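Local structure of arginyl-trna synthetase (Thermus thermophilus, 1IQ0) at residues 93-98 / 510-515; 134-139 / 518-523; 530-535 / 575-580. The protein probably attaches L-arginine to tRNA(Arg) at the expense of ATP, releasing AMP and diphosphate, as a monomeric class I aminoacyl-tRNA synthetase. All coordinates share one frame; numbering follows the deposited sequence.

Interaction 1 of 3, residues 93-98 / 510-515; sequences RPKAPF and LDFEEA
Phe98 and Glu513 make the close-packed end of this contact. The corner of the ring, CZ, lies against the whole length of the glutamate: CB of Glu513 comes in at the ring edge, 3.9 Å from CZ, and OE2 of Glu513 sits 3.7 Å from that same Phe98 CZ, with the ring and carboxylate planes 36° apart. Met1 packs on both residues from outside the pair. Three residues earlier in the loop, Lys95 folds back through bends at chi2 and chi3 (61° at the first), which bring its CE to 4.1 Å from CE2 of Phe512 while NZ goes on to OG1 of Thr579. The loop leads out of helix 84-92 of the catalytic domain, and helix 512-522 belongs to the helical DALR anticodon-binding domain, so the contact bridges the two. The remaining side is looser and wetter. A water donates to O of Ala96 at 2.6 Å and to OE2 of Glu513 at 2.8 Å, linking loop backbone to carboxylate. On the Arg93 flank, NH2 reaches Glu513 OE1 edge-on in a weak, bent salt bridge of 3.5 Å (133° at the hydrogen), its stronger carboxylate partner being Glu90.

Interaction 2 of 3, residues 134-139 / 518-523; sequences RILAYA and EAAEER
Ala520 is the point where these two helices meet, and the apolar contacts gather round its methyl. CB of Ala139 faces CB of Ala520 at 3.7 Å, methyl to methyl. From the last turn of helix 120-138, just before Ala139, CG2 of Ile135 comes to 3.8 Å from CB of Ala520 and also touches CB of Ala519, at 4.2 Å. The branch is placed by its torsion: with CG1 beside the backbone N (chi1 -69°), CG2 stands anti to that N and faces the alanines. Leu136 adds its CD2, 3.9 Å from CB of Ala520.

Contacts between carbon and polar backbone come second. That same CD2 of Leu136 rests 3.5 Å from the carbonyl O of Ala520, which also accepts a weak bond from N of Arg523 where the helix ends in a residue of positive phi.

As for backbone packing, the helix axes approach to 8.8 Å and cross steeply, at -111°. Helix 120-138 belongs to the catalytic domain, begins within the predicted HIGH region and is followed, after a short link, by strand 141-149; helix 512-522 comes from the anticodon-binding domain. Arg134, Glu518 and Glu521 take no part in the seam: Arg134 pairs with Asp130 and binds the carbonyl O of Asn231, while Glu518 and Glu521 leave the helix pointing away from it. Leu528 and Leu583, from two further helices, add to the apolar surroundings of Ile135.

With methyl groups doing nearly all the touching, the joint depends on shape and burial; small alanines let the chains come close, and direction is set by fit, not by polar bonds between the segments.

Interaction 3 of 3, residues 530-535 / 575-580; sequences QYLLDL and RTLATG
Among bonds within the two segments the shortest is the helical one from N of Leu535 to O of Tyr531, 2.8 Å, and it joins two residues that both reach helix 575-580. Leu535 does more of the touching. With CG anti to the backbone N (chi1 -175°), its CD2 meets CG2 of Thr576 at 3.6 Å, the two side chains crossing at about a right angle, and CD2 of Leu577 at 3.7 Å. Tyr531 takes a lesser share: CG2 of Thr576 lies at its ring edge, and its OH bonds to O of Asp508. Thr576 turns its hydroxyl back to O of Ser572, which leaves the methyl to face the leucine.

One turn away, Leu532 and Leu577 slide past each other in opposite directions, CD2 to CD2 at 4.1 Å. The other methyl of Leu532, CD1, lies 3.6 Å from the carbonyl C of Gly580. The glycine makes this possible, since a CB modelled there would fall 2.6 Å from Leu532 CD2. Cutting Leu532 back to alanine is likely to open a gap over the Gly580 backbone and leave CD2 of Leu577 with less to pack against.

The helices run nearly antiparallel, crossing at -155° with axes 10.7 Å apart, within the helical bundle of the DALR anticodon-binding domain. Helix 470-487 packs on Leu577, helix 500-509 on Leu535 and Thr576, and Phe512 of helix 512-522 on Thr576, so these helices pack round the buried middle of the pair, with the Lys95 loop also touching Thr576.

In the fold
Interactions 1 and 2 both use helix 512-522, with centres about 12 Å apart, and tie it to two separate parts of the catalytic domain, the loop 93-98 and the end of helix 120-138. Those parts hold each other through a probable hydrogen bond from N of Phe98 to O of Tyr138, 3.0 Å. Interaction 3 has its centre about 10 Å from that of interaction 1, and Lys95 NZ joins them by a probable bond of 2.6 Å to OG1 of Thr579. Tyr138 packs on Thr579 too, linking interactions 2 and 3. The predicted HIGH region meets helix 120-138 at its start, whereas interaction 2 uses its C-terminal end. Interactions 1 and 2 span the domain boundary; interaction 3 lies within the anticodon-binding domain.

Interaction 1 of 3, residues 93-98 / 510-515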
ATOM      1  N   ARG A  93      -3.337  26.032  -6.045  1.00 41.60           N
ATOM      2  CA  ARG A  93      -4.030  25.235  -7.058  1.00 45.53           C
ATOM      3  C   ARG A  93      -4.546  23.917  -6.473  1.00 46.58           C
ATOM      4  O   ARG A  93      -3.834  23.232  -5.736  1.00 47.33           O
ATOM      5  CB  ARG A  93      -3.081  24.943  -8.229  1.00 63.55           C
ATOM      6  CG  ARG A  93      -3.694  24.112  -9.349  1.00 68.97           C
ATOM      7  CD  ARG A  93      -2.721  23.907 -10.512  1.00 70.45           C
ATOM      8  NE  ARG A  93      -1.583  23.057 -10.165  1.00 70.13           N
ATOM      9  CZ  ARG A  93      -1.678  21.779  -9.804  1.00 70.87           C
ATOM     10  NH1 ARG A  93      -2.865  21.190  -9.737  1.00 69.98           N
ATOM     11  NH2 ARG A  93      -0.585  21.082  -9.517  1.00 67.98           N
ATOM     12  N   PRO A  94      -5.800  23.547  -6.790  1.00 66.49           N
ATOM     13  CA  PRO A  94      -6.382  22.298  -6.277  1.00 65.91           C
ATOM     14  C   PRO A  94      -5.689  21.053  -6.838  1.00 65.68           C
ATOM     15  O   PRO A  94      -5.443  20.959  -8.043  1.00 64.58           O
ATOM     16  CB  PRO A  94      -7.839  22.395  -6.716  1.00 55.97           C
ATOM     17  CG  PRO A  94      -7.739  23.152  -8.014  1.00 58.11           C
ATOM     18  CD  PRO A  94      -6.756  24.251  -7.663  1.00 57.93           C
ATOM     19  N   LYS A  95      -5.378  20.105  -5.958  1.00 56.32           N
ATOM     20  CA  LYS A  95      -4.713  18.870  -6.362  1.00 57.71           C
ATOM     21  C   LYS A  95      -5.691  17.695  -6.465  1.00 56.87           C
ATOM     22  O   LYS A  95      -6.399  17.367  -5.508  1.00 57.00           O
ATOM     23  CB  LYS A  95      -3.580  18.528  -5.380  1.00 49.90           C
ATOM     24  CG  LYS A  95      -3.551  19.366  -4.094  1.00 52.12           C
ATOM     25  CD  LYS A  95      -4.831  19.210  -3.263  1.00 49.79           C
ATOM     26  CE  LYS A  95      -5.031  17.776  -2.800  1.00 47.20           C
ATOM     27  NZ  LYS A  95      -6.417  17.537  -2.304  1.00 41.27           N
ATOM     28  N   ALA A  96      -5.723  17.064  -7.635  1.00 51.58           N
ATOM     29  CA  ALA A  96      -6.618  15.938  -7.872  1.00 46.87           C
ATOM     30  C   ALA A  96      -5.871  14.782  -8.539  1.00 46.15           C
ATOM     31  O   ALA A  96      -4.720  14.939  -8.965  1.00 43.31           O
ATOM     32  CB  ALA A  96      -7.785  16.385  -8.750  1.00 51.41           C
ATOM     33  N   PRO A  97      -6.515  13.600  -8.628  1.00 49.67           N
ATOM     34  CA  PRO A  97      -5.882  12.434  -9.255  1.00 47.29           C
ATOM     35  C   PRO A  97      -5.325  12.777 -10.637  1.00 45.65           C
ATOM     36  O   PRO A  97      -5.897  13.587 -11.367  1.00 42.88           O
ATOM     37  CB  PRO A  97      -7.022  11.419  -9.321  1.00 42.81           C
ATOM     38  CG  PRO A  97      -7.808  11.729  -8.076  1.00 42.45           C
ATOM     39  CD  PRO A  97      -7.847  13.248  -8.088  1.00 42.87           C
ATOM     40  N   PHE A  98      -4.203  12.156 -10.983  1.00 37.23           N
ATOM     41  CA  PHE A  98      -3.552  12.387 -12.262  1.00 35.84           C
ATOM     42  C   PHE A  98      -4.298  11.713 -13.413  1.00 36.47           C
ATOM     43  O   PHE A  98      -5.203  10.908 -13.189  1.00 36.93           O
ATOM     44  CB  PHE A  98      -2.112  11.885 -12.195  1.00 40.30           C
ATOM     45  CG  PHE A  98      -1.291  12.562 -11.139  1.00 41.67           C
ATOM     46  CD1 PHE A  98      -1.492  12.278  -9.796  1.00 40.32           C
ATOM     47  CD2 PHE A  98      -0.341  13.518 -11.487  1.00 43.25           C
ATOM     48  CE1 PHE A  98      -0.764  12.936  -8.809  1.00 40.55           C
ATOM     49  CE2 PHE A  98       0.394  14.183 -10.508  1.00 42.53           C
ATOM     50  CZ  PHE A  98       0.181  13.892  -9.165  1.00 41.32           C
ATOM     51  N   LEU A 510       4.053  22.089  -1.962  1.00 23.23           N
ATOM     52  CA  LEU A 510       4.474  21.772  -3.322  1.00 24.85           C
ATOM     53  C   LEU A 510       5.130  20.397  -3.429  1.00 22.20           C
ATOM     54  O   LEU A 510       5.367  19.916  -4.533  1.00 23.71           O
ATOM     55  CB  LEU A 510       5.449  22.827  -3.864  1.00 25.36           C
ATOM     56  CG  LEU A 510       4.993  24.285  -4.025  1.00 27.02           C
ATOM     57  CD1 LEU A 510       5.957  24.993  -4.961  1.00 30.31           C
ATOM     58  CD2 LEU A 510       3.602  24.358  -4.596  1.00 23.97           C
ATOM     59  N   ASP A 511       5.410  19.772  -2.289  1.00 25.82           N
ATOM     60  CA  ASP A 511       6.043  18.456  -2.277  1.00 24.66           C
ATOM     61  C   ASP A 511       5.063  17.294  -2.199  1.00 26.33           C
ATOM     62  O   ASP A 511       5.468  16.136  -2.267  1.00 28.74           O
ATOM     63  CB  ASP A 511       7.023  18.348  -1.109  1.00 21.80           C
ATOM     64  CG  ASP A 511       8.171  19.312  -1.229  1.00 25.89           C
ATOM     65  OD1 ASP A 511       8.609  19.568  -2.368  1.00 28.14           O
ATOM     66  OD2 ASP A 511       8.650  19.804  -0.191  1.00 25.63           O
ATOM     67  N   PHE A 512       3.779  17.599  -2.062  1.00 18.84           N
ATOM     68  CA  PHE A 512       2.759  16.565  -1.953  1.00 20.57           C
ATOM     69  C   PHE A 512       2.662  15.596  -3.135  1.00 21.30           C
ATOM     70  O   PHE A 512       2.655  14.377  -2.953  1.00 21.66           O
ATOM     71  CB  PHE A 512       1.394  17.206  -1.739  1.00 20.44           C
ATOM     72  CG  PHE A 512       0.256  16.226  -1.791  1.00 21.50           C
ATOM     73  CD1 PHE A 512       0.143  15.223  -0.835  1.00 22.07           C
ATOM     74  CD2 PHE A 512      -0.692  16.295  -2.809  1.00 22.33           C
ATOM     75  CE1 PHE A 512      -0.899  14.304  -0.888  1.00 20.10           C
ATOM     76  CE2 PHE A 512      -1.738  15.378  -2.873  1.00 19.28           C
ATOM     77  CZ  PHE A 512      -1.841  14.381  -1.910  1.00 18.78           C
ATOM     78  N   GLU A 513       2.568  16.137  -4.344  1.00 24.52           N
ATOM     79  CA  GLU A 513       2.444  15.300  -5.523  1.00 27.26           C
ATOM     80  C   GLU A 513       3.662  14.402  -5.729  1.00 28.36           C
ATOM     81  O   GLU A 513       3.527  13.257  -6.159  1.00 32.62           O
ATOM     82  CB  GLU A 513       2.163  16.172  -6.760  1.00 30.28           C
ATOM     83  CG  GLU A 513       0.845  16.955  -6.642  1.00 35.82           C
ATOM     84  CD  GLU A 513       0.359  17.542  -7.965  1.00 44.34           C
ATOM     85  OE1 GLU A 513       1.154  18.209  -8.663  1.00 49.39           O
ATOM     86  OE2 GLU A 513      -0.828  17.341  -8.302  1.00 45.86           O
ATOM     87  N   GLU A 514       4.846  14.902  -5.400  1.00 25.88           N
ATOM     88  CA  GLU A 514       6.049  14.098  -5.554  1.00 26.39           C
ATOM     89  C   GLU A 514       6.044  12.939  -4.561  1.00 26.36           C
ATOM     90  O   GLU A 514       6.493  11.833  -4.880  1.00 25.36           O
ATOM     91  CB  GLU A 514       7.300  14.951  -5.340  1.00 34.06           C
ATOM     92  CG  GLU A 514       8.608  14.213  -5.616  1.00 38.57           C
ATOM     93  CD  GLU A 514       8.682  13.643  -7.029  1.00 44.91           C
ATOM     94  OE1 GLU A 514       8.333  14.367  -7.986  1.00 44.17           O
ATOM     95  OE2 GLU A 514       9.096  12.473  -7.183  1.00 43.54           O
ATOM     96  N   ALA A 515       5.549  13.195  -3.353  1.00 24.89           N
ATOM     97  CA  ALA A 515       5.485  12.151  -2.339  1.00 24.38           C
ATOM     98  C   ALA A 515       4.527  11.063  -2.820  1.00 24.14           C
ATOM     99  O   ALA A 515       4.783   9.872  -2.640  1.00 23.86           O
ATOM    100  CB  ALA A 515       5.001  12.727  -1.003  1.00 15.49           C
TER
HETATM  101  O   HOH W   1      -2.808  15.585  -7.397  1.00 44.33           O

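Interaction 2 of 3, residues 134-139 / 518-523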
ATOM      1  N   ARG A 134      -4.644   2.292  -3.313  1.00 20.51           N
ATOM      2  CA  ARG A 134      -5.252   3.622  -3.362  1.00 21.43           C
ATOM      3  C   ARG A 134      -4.297   4.644  -3.992  1.00 20.33           C
ATOM      4  O   ARG A 134      -4.695   5.448  -4.835  1.00 22.10           O
ATOM      5  CB  ARG A 134      -5.612   4.100  -1.951  1.00 16.61           C
ATOM      6  CG  ARG A 134      -6.753   3.346  -1.278  1.00 17.56           C
ATOM      7  CD  ARG A 134      -6.898   3.806   0.155  1.00 19.93           C
ATOM      8  NE  ARG A 134      -8.013   3.160   0.843  1.00 20.41           N
ATOM      9  CZ  ARG A 134      -9.276   3.567   0.783  1.00 17.71           C
ATOM     10  NH1 ARG A 134      -9.602   4.630   0.064  1.00 18.81           N
ATOM     11  NH2 ARG A 134     -10.212   2.911   1.456  1.00 23.66           N
ATOM     12  N   ILE A 135      -3.041   4.605  -3.565  1.00 22.04           N
ATOM     13  CA  ILE A 135      -2.023   5.518  -4.065  1.00 21.77           C
ATOM     14  C   ILE A 135      -1.824   5.360  -5.571  1.00 24.08           C
ATOM     15  O   ILE A 135      -1.788   6.355  -6.299  1.00 24.80           O
ATOM     16  CB  ILE A 135      -0.690   5.290  -3.307  1.00 19.23           C
ATOM     17  CG1 ILE A 135      -0.851   5.768  -1.856  1.00 16.15           C
ATOM     18  CG2 ILE A 135       0.462   5.994  -4.017  1.00 22.25           C
ATOM     19  CD1 ILE A 135       0.346   5.457  -0.955  1.00 15.21           C
ATOM     20  N   LEU A 136      -1.710   4.117  -6.041  1.00 18.81           N
ATOM     21  CA  LEU A 136      -1.535   3.862  -7.476  1.00 19.59           C
ATOM     22  C   LEU A 136      -2.703   4.379  -8.308  1.00 19.41           C
ATOM     23  O   LEU A 136      -2.500   4.940  -9.377  1.00 22.43           O
ATOM     24  CB  LEU A 136      -1.357   2.364  -7.738  1.00 15.75           C
ATOM     25  CG  LEU A 136       0.033   1.843  -7.385  1.00 17.41           C
ATOM     26  CD1 LEU A 136      -0.001   0.330  -7.248  1.00 21.42           C
ATOM     27  CD2 LEU A 136       1.036   2.294  -8.465  1.00 15.53           C
ATOM     28  N   ALA A 137      -3.922   4.167  -7.820  1.00 17.67           N
ATOM     29  CA  ALA A 137      -5.117   4.627  -8.516  1.00 19.26           C
ATOM     30  C   ALA A 137      -5.081   6.150  -8.637  1.00 22.51           C
ATOM     31  O   ALA A 137      -5.338   6.698  -9.708  1.00 24.78           O
ATOM     32  CB  ALA A 137      -6.385   4.190  -7.748  1.00 23.40           C
ATOM     33  N   TYR A 138      -4.763   6.821  -7.531  1.00 30.48           N
ATOM     34  CA  TYR A 138      -4.686   8.279  -7.506  1.00 29.75           C
ATOM     35  C   TYR A 138      -3.631   8.763  -8.499  1.00 28.67           C
ATOM     36  O   TYR A 138      -3.814   9.769  -9.184  1.00 27.98           O
ATOM     37  CB  TYR A 138      -4.310   8.764  -6.101  1.00 21.57           C
ATOM     38  CG  TYR A 138      -4.328  10.273  -5.933  1.00 24.69           C
ATOM     39  CD1 TYR A 138      -5.503  10.945  -5.589  1.00 25.91           C
ATOM     40  CD2 TYR A 138      -3.171  11.030  -6.124  1.00 28.93           C
ATOM     41  CE1 TYR A 138      -5.522  12.325  -5.440  1.00 28.31           C
ATOM     42  CE2 TYR A 138      -3.180  12.413  -5.976  1.00 27.97           C
ATOM     43  CZ  TYR A 138      -4.357  13.055  -5.633  1.00 29.75           C
ATOM     44  OH  TYR A 138      -4.367  14.423  -5.474  1.00 30.48           O
ATOM     45  N   ALA A 139      -2.524   8.033  -8.564  1.00 21.61           N
ATOM     46  CA  ALA A 139      -1.422   8.370  -9.451  1.00 22.39           C
ATOM     47  C   ALA A 139      -1.724   8.123 -10.931  1.00 23.18           C
ATOM     48  O   ALA A 139      -0.863   8.327 -11.785  1.00 24.82           O
ATOM     49  CB  ALA A 139      -0.191   7.603  -9.039  1.00 14.51           C
ATOM     50  N   GLU A 518       6.221   9.214  -5.991  1.00 25.41           N
ATOM     51  CA  GLU A 518       7.360   8.390  -5.620  1.00 27.94           C
ATOM     52  C   GLU A 518       6.839   7.147  -4.918  1.00 28.62           C
ATOM     53  O   GLU A 518       7.302   6.040  -5.180  1.00 29.43           O
ATOM     54  CB  GLU A 518       8.318   9.134  -4.686  1.00 28.19           C
ATOM     55  CG  GLU A 518       9.362   8.207  -4.072  1.00 28.42           C
ATOM     56  CD  GLU A 518      10.377   8.923  -3.210  1.00 33.57           C
ATOM     57  OE1 GLU A 518      11.021   8.244  -2.383  1.00 36.56           O
ATOM     58  OE2 GLU A 518      10.545  10.151  -3.363  1.00 35.25           O
ATOM     59  N   ALA A 519       5.868   7.334  -4.030  1.00 22.00           N
ATOM     60  CA  ALA A 519       5.289   6.214  -3.298  1.00 20.39           C
ATOM     61  C   ALA A 519       4.667   5.219  -4.269  1.00 19.98           C
ATOM     62  O   ALA A 519       4.773   4.009  -4.086  1.00 22.49           O
ATOM     63  CB  ALA A 519       4.238   6.714  -2.322  1.00 12.48           C
ATOM     64  N   ALA A 520       4.011   5.738  -5.302  1.00 23.75           N
ATOM     65  CA  ALA A 520       3.374   4.893  -6.303  1.00 24.60           C
ATOM     66  C   ALA A 520       4.413   4.150  -7.153  1.00 28.27           C
ATOM     67  O   ALA A 520       4.318   2.933  -7.340  1.00 28.15           O
ATOM     68  CB  ALA A 520       2.462   5.740  -7.203  1.00 19.42           C
ATOM     69  N   GLU A 521       5.405   4.885  -7.652  1.00 25.71           N
ATOM     70  CA  GLU A 521       6.453   4.312  -8.500  1.00 24.10           C
ATOM     71  C   GLU A 521       7.354   3.324  -7.771  1.00 23.01           C
ATOM     72  O   GLU A 521       7.783   2.330  -8.352  1.00 25.44           O
ATOM     73  CB  GLU A 521       7.317   5.431  -9.103  1.00 31.13           C
ATOM     74  CG  GLU A 521       6.525   6.467  -9.894  1.00 32.30           C
ATOM     75  CD  GLU A 521       7.354   7.694 -10.280  1.00 37.56           C
ATOM     76  OE1 GLU A 521       8.352   8.005  -9.593  1.00 36.82           O
ATOM     77  OE2 GLU A 521       6.990   8.360 -11.270  1.00 37.25           O
ATOM     78  N   GLU A 522       7.645   3.599  -6.503  1.00 28.56           N
ATOM     79  CA  GLU A 522       8.510   2.727  -5.710  1.00 29.05           C
ATOM     80  C   GLU A 522       7.722   1.729  -4.867  1.00 27.86           C
ATOM     81  O   GLU A 522       8.305   0.852  -4.233  1.00 26.87           O
ATOM     82  CB  GLU A 522       9.403   3.569  -4.792  1.00 30.93           C
ATOM     83  CG  GLU A 522      10.213   4.616  -5.534  1.00 36.50           C
ATOM     84  CD  GLU A 522      11.092   4.000  -6.603  1.00 42.36           C
ATOM     85  OE1 GLU A 522      11.384   4.684  -7.606  1.00 45.64           O
ATOM     86  OE2 GLU A 522      11.496   2.831  -6.437  1.00 49.75           O
ATOM     87  N   ARG A 523       6.399   1.871  -4.862  1.00 23.24           N
ATOM     88  CA  ARG A 523       5.538   0.983  -4.094  1.00 24.25           C
ATOM     89  C   ARG A 523       5.927   1.063  -2.623  1.00 25.12           C
ATOM     90  O   ARG A 523       6.137   0.048  -1.949  1.00 24.90           O
ATOM     91  CB  ARG A 523       5.659  -0.452  -4.635  1.00 32.81           C
ATOM     92  CG  ARG A 523       4.946  -0.634  -5.980  1.00 33.79           C
ATOM     93  CD  ARG A 523       5.140  -2.008  -6.614  1.00 29.52           C
ATOM     94  NE  ARG A 523       6.426  -2.096  -7.293  1.00 36.21           N
ATOM     95  CZ  ARG A 523       7.540  -2.518  -6.716  1.00 30.84           C
ATOM     96  NH1 ARG A 523       7.522  -2.911  -5.443  1.00 33.12           N
ATOM     97  NH2 ARG A 523       8.678  -2.514  -7.396  1.00 31.13           N
TER

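Interaction 3 of 3, residues 530-535 / 575-580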
ATOM      1  N   GLN A 530       5.245   9.586   5.682  1.00 21.25           N
ATOM      2  CA  GLN A 530       6.258  10.481   6.219  1.00 22.49           C
ATOM      3  C   GLN A 530       6.009  11.918   5.748  1.00 20.56           C
ATOM      4  O   GLN A 530       6.175  12.861   6.514  1.00 20.42           O
ATOM      5  CB  GLN A 530       7.653  10.013   5.800  1.00 26.69           C
ATOM      6  CG  GLN A 530       8.796  10.835   6.383  1.00 34.46           C
ATOM      7  CD  GLN A 530       8.738  10.925   7.901  1.00 39.32           C
ATOM      8  OE1 GLN A 530       8.687   9.904   8.597  1.00 41.19           O
ATOM      9  NE2 GLN A 530       8.739  12.150   8.422  1.00 39.36           N
ATOM     10  N   TYR A 531       5.610  12.090   4.491  1.00 15.98           N
ATOM     11  CA  TYR A 531       5.328  13.431   3.994  1.00 16.07           C
ATOM     12  C   TYR A 531       4.205  14.077   4.809  1.00 19.60           C
ATOM     13  O   TYR A 531       4.250  15.273   5.108  1.00 20.50           O
ATOM     14  CB  TYR A 531       4.888  13.412   2.525  1.00 18.59           C
ATOM     15  CG  TYR A 531       4.335  14.752   2.085  1.00 16.99           C
ATOM     16  CD1 TYR A 531       5.184  15.844   1.873  1.00 18.02           C
ATOM     17  CD2 TYR A 531       2.959  14.957   1.952  1.00 17.49           C
ATOM     18  CE1 TYR A 531       4.673  17.110   1.542  1.00 16.57           C
ATOM     19  CE2 TYR A 531       2.438  16.221   1.623  1.00 22.09           C
ATOM     20  CZ  TYR A 531       3.306  17.291   1.422  1.00 20.87           C
ATOM     21  OH  TYR A 531       2.812  18.541   1.104  1.00 18.80           O
ATOM     22  N   LEU A 532       3.192  13.288   5.150  1.00 18.06           N
ATOM     23  CA  LEU A 532       2.062  13.807   5.909  1.00 18.18           C
ATOM     24  C   LEU A 532       2.471  14.241   7.312  1.00 19.49           C
ATOM     25  O   LEU A 532       1.938  15.213   7.839  1.00 17.85           O
ATOM     26  CB  LEU A 532       0.938  12.771   5.971  1.00 24.16           C
ATOM     27  CG  LEU A 532       0.270  12.463   4.622  1.00 22.46           C
ATOM     28  CD1 LEU A 532      -0.860  11.460   4.837  1.00 25.16           C
ATOM     29  CD2 LEU A 532      -0.275  13.745   3.996  1.00 20.20           C
ATOM     30  N   LEU A 533       3.412  13.521   7.915  1.00 21.84           N
ATOM     31  CA  LEU A 533       3.901  13.883   9.239  1.00 24.06           C
ATOM     32  C   LEU A 533       4.609  15.229   9.119  1.00 27.20           C
ATOM     33  O   LEU A 533       4.384  16.132   9.927  1.00 28.89           O
ATOM     34  CB  LEU A 533       4.886  12.833   9.766  1.00 20.65           C
ATOM     35  CG  LEU A 533       4.269  11.563  10.359  1.00 25.29           C
ATOM     36  CD1 LEU A 533       5.365  10.593  10.788  1.00 22.09           C
ATOM     37  CD2 LEU A 533       3.409  11.940  11.557  1.00 23.73           C
ATOM     38  N   ASP A 534       5.460  15.358   8.101  1.00 26.13           N
ATOM     39  CA  ASP A 534       6.191  16.596   7.875  1.00 24.75           C
ATOM     40  C   ASP A 534       5.261  17.779   7.595  1.00 24.24           C
ATOM     41  O   ASP A 534       5.482  18.879   8.094  1.00 24.52           O
ATOM     42  CB  ASP A 534       7.172  16.438   6.709  1.00 27.71           C
ATOM     43  CG  ASP A 534       8.260  15.408   6.988  1.00 30.33           C
ATOM     44  OD1 ASP A 534       8.573  15.167   8.172  1.00 34.79           O
ATOM     45  OD2 ASP A 534       8.821  14.853   6.024  1.00 34.21           O
ATOM     46  N   LEU A 535       4.223  17.555   6.794  1.00 18.21           N
ATOM     47  CA  LEU A 535       3.301  18.630   6.466  1.00 20.48           C
ATOM     48  C   LEU A 535       2.504  19.042   7.701  1.00 21.63           C
ATOM     49  O   LEU A 535       2.276  20.231   7.933  1.00 21.09           O
ATOM     50  CB  LEU A 535       2.348  18.210   5.347  1.00 11.71           C
ATOM     51  CG  LEU A 535       1.421  19.338   4.867  1.00 14.67           C
ATOM     52  CD1 LEU A 535       2.260  20.522   4.329  1.00 14.23           C
ATOM     53  CD2 LEU A 535       0.496  18.808   3.789  1.00 13.85           C
ATOM     54  N   ARG A 575      -7.140  20.377   2.508  1.00 20.41           N
ATOM     55  CA  ARG A 575      -7.460  19.506   1.388  1.00 21.28           C
ATOM     56  C   ARG A 575      -6.326  18.505   1.143  1.00 22.01           C
ATOM     57  O   ARG A 575      -6.575  17.338   0.862  1.00 21.94           O
ATOM     58  CB  ARG A 575      -7.698  20.330   0.122  1.00 28.93           C
ATOM     59  CG  ARG A 575      -9.042  21.036   0.076  1.00 37.50           C
ATOM     60  CD  ARG A 575      -9.129  21.900  -1.170  1.00 41.36           C
ATOM     61  NE  ARG A 575     -10.444  22.514  -1.335  1.00 48.07           N
ATOM     62  CZ  ARG A 575     -10.760  23.329  -2.336  1.00 51.00           C
ATOM     63  NH1 ARG A 575      -9.853  23.631  -3.259  1.00 48.19           N
ATOM     64  NH2 ARG A 575     -11.982  23.836  -2.422  1.00 49.95           N
ATOM     65  N   THR A 576      -5.085  18.961   1.265  1.00 22.04           N
ATOM     66  CA  THR A 576      -3.938  18.083   1.049  1.00 22.79           C
ATOM     67  C   THR A 576      -3.853  17.000   2.127  1.00 23.99           C
ATOM     68  O   THR A 576      -3.543  15.844   1.830  1.00 21.04           O
ATOM     69  CB  THR A 576      -2.624  18.891   1.016  1.00 23.77           C
ATOM     70  OG1 THR A 576      -2.671  19.809  -0.084  1.00 22.39           O
ATOM     71  CG2 THR A 576      -1.423  17.969   0.847  1.00 21.29           C
ATOM     72  N   LEU A 577      -4.124  17.369   3.375  1.00 21.57           N
ATOM     73  CA  LEU A 577      -4.088  16.383   4.443  1.00 23.25           C
ATOM     74  C   LEU A 577      -5.254  15.398   4.304  1.00 24.03           C
ATOM     75  O   LEU A 577      -5.087  14.200   4.539  1.00 24.44           O
ATOM     76  CB  LEU A 577      -4.137  17.064   5.807  1.00 16.81           C
ATOM     77  CG  LEU A 577      -2.890  17.855   6.194  1.00 17.32           C
ATOM     78  CD1 LEU A 577      -3.068  18.399   7.599  1.00 16.24           C
ATOM     79  CD2 LEU A 577      -1.644  16.946   6.118  1.00 14.73           C
ATOM     80  N   ALA A 578      -6.428  15.900   3.913  1.00 19.32           N
ATOM     81  CA  ALA A 578      -7.608  15.045   3.743  1.00 20.95           C
ATOM     82  C   ALA A 578      -7.374  14.029   2.628  1.00 21.83           C
ATOM     83  O   ALA A 578      -7.661  12.847   2.785  1.00 23.01           O
ATOM     84  CB  ALA A 578      -8.854  15.897   3.420  1.00 14.86           C
ATOM     85  N   THR A 579      -6.853  14.505   1.501  1.00 19.11           N
ATOM     86  CA  THR A 579      -6.567  13.646   0.357  1.00 20.28           C
ATOM     87  C   THR A 579      -5.470  12.639   0.703  1.00 20.85           C
ATOM     88  O   THR A 579      -5.618  11.444   0.457  1.00 22.10           O
ATOM     89  CB  THR A 579      -6.146  14.494  -0.861  1.00 22.51           C
ATOM     90  OG1 THR A 579      -7.266  15.285  -1.280  1.00 20.67           O
ATOM     91  CG2 THR A 579      -5.692  13.603  -2.028  1.00 21.24           C
ATOM     92  N   GLY A 580      -4.374  13.126   1.285  1.00 21.65           N
ATOM     93  CA  GLY A 580      -3.284  12.243   1.669  1.00 21.67           C
ATOM     94  C   GLY A 580      -3.747  11.160   2.634  1.00 21.70           C
ATOM     95  O   GLY A 580      -3.465   9.980   2.442  1.00 21.24           O
TER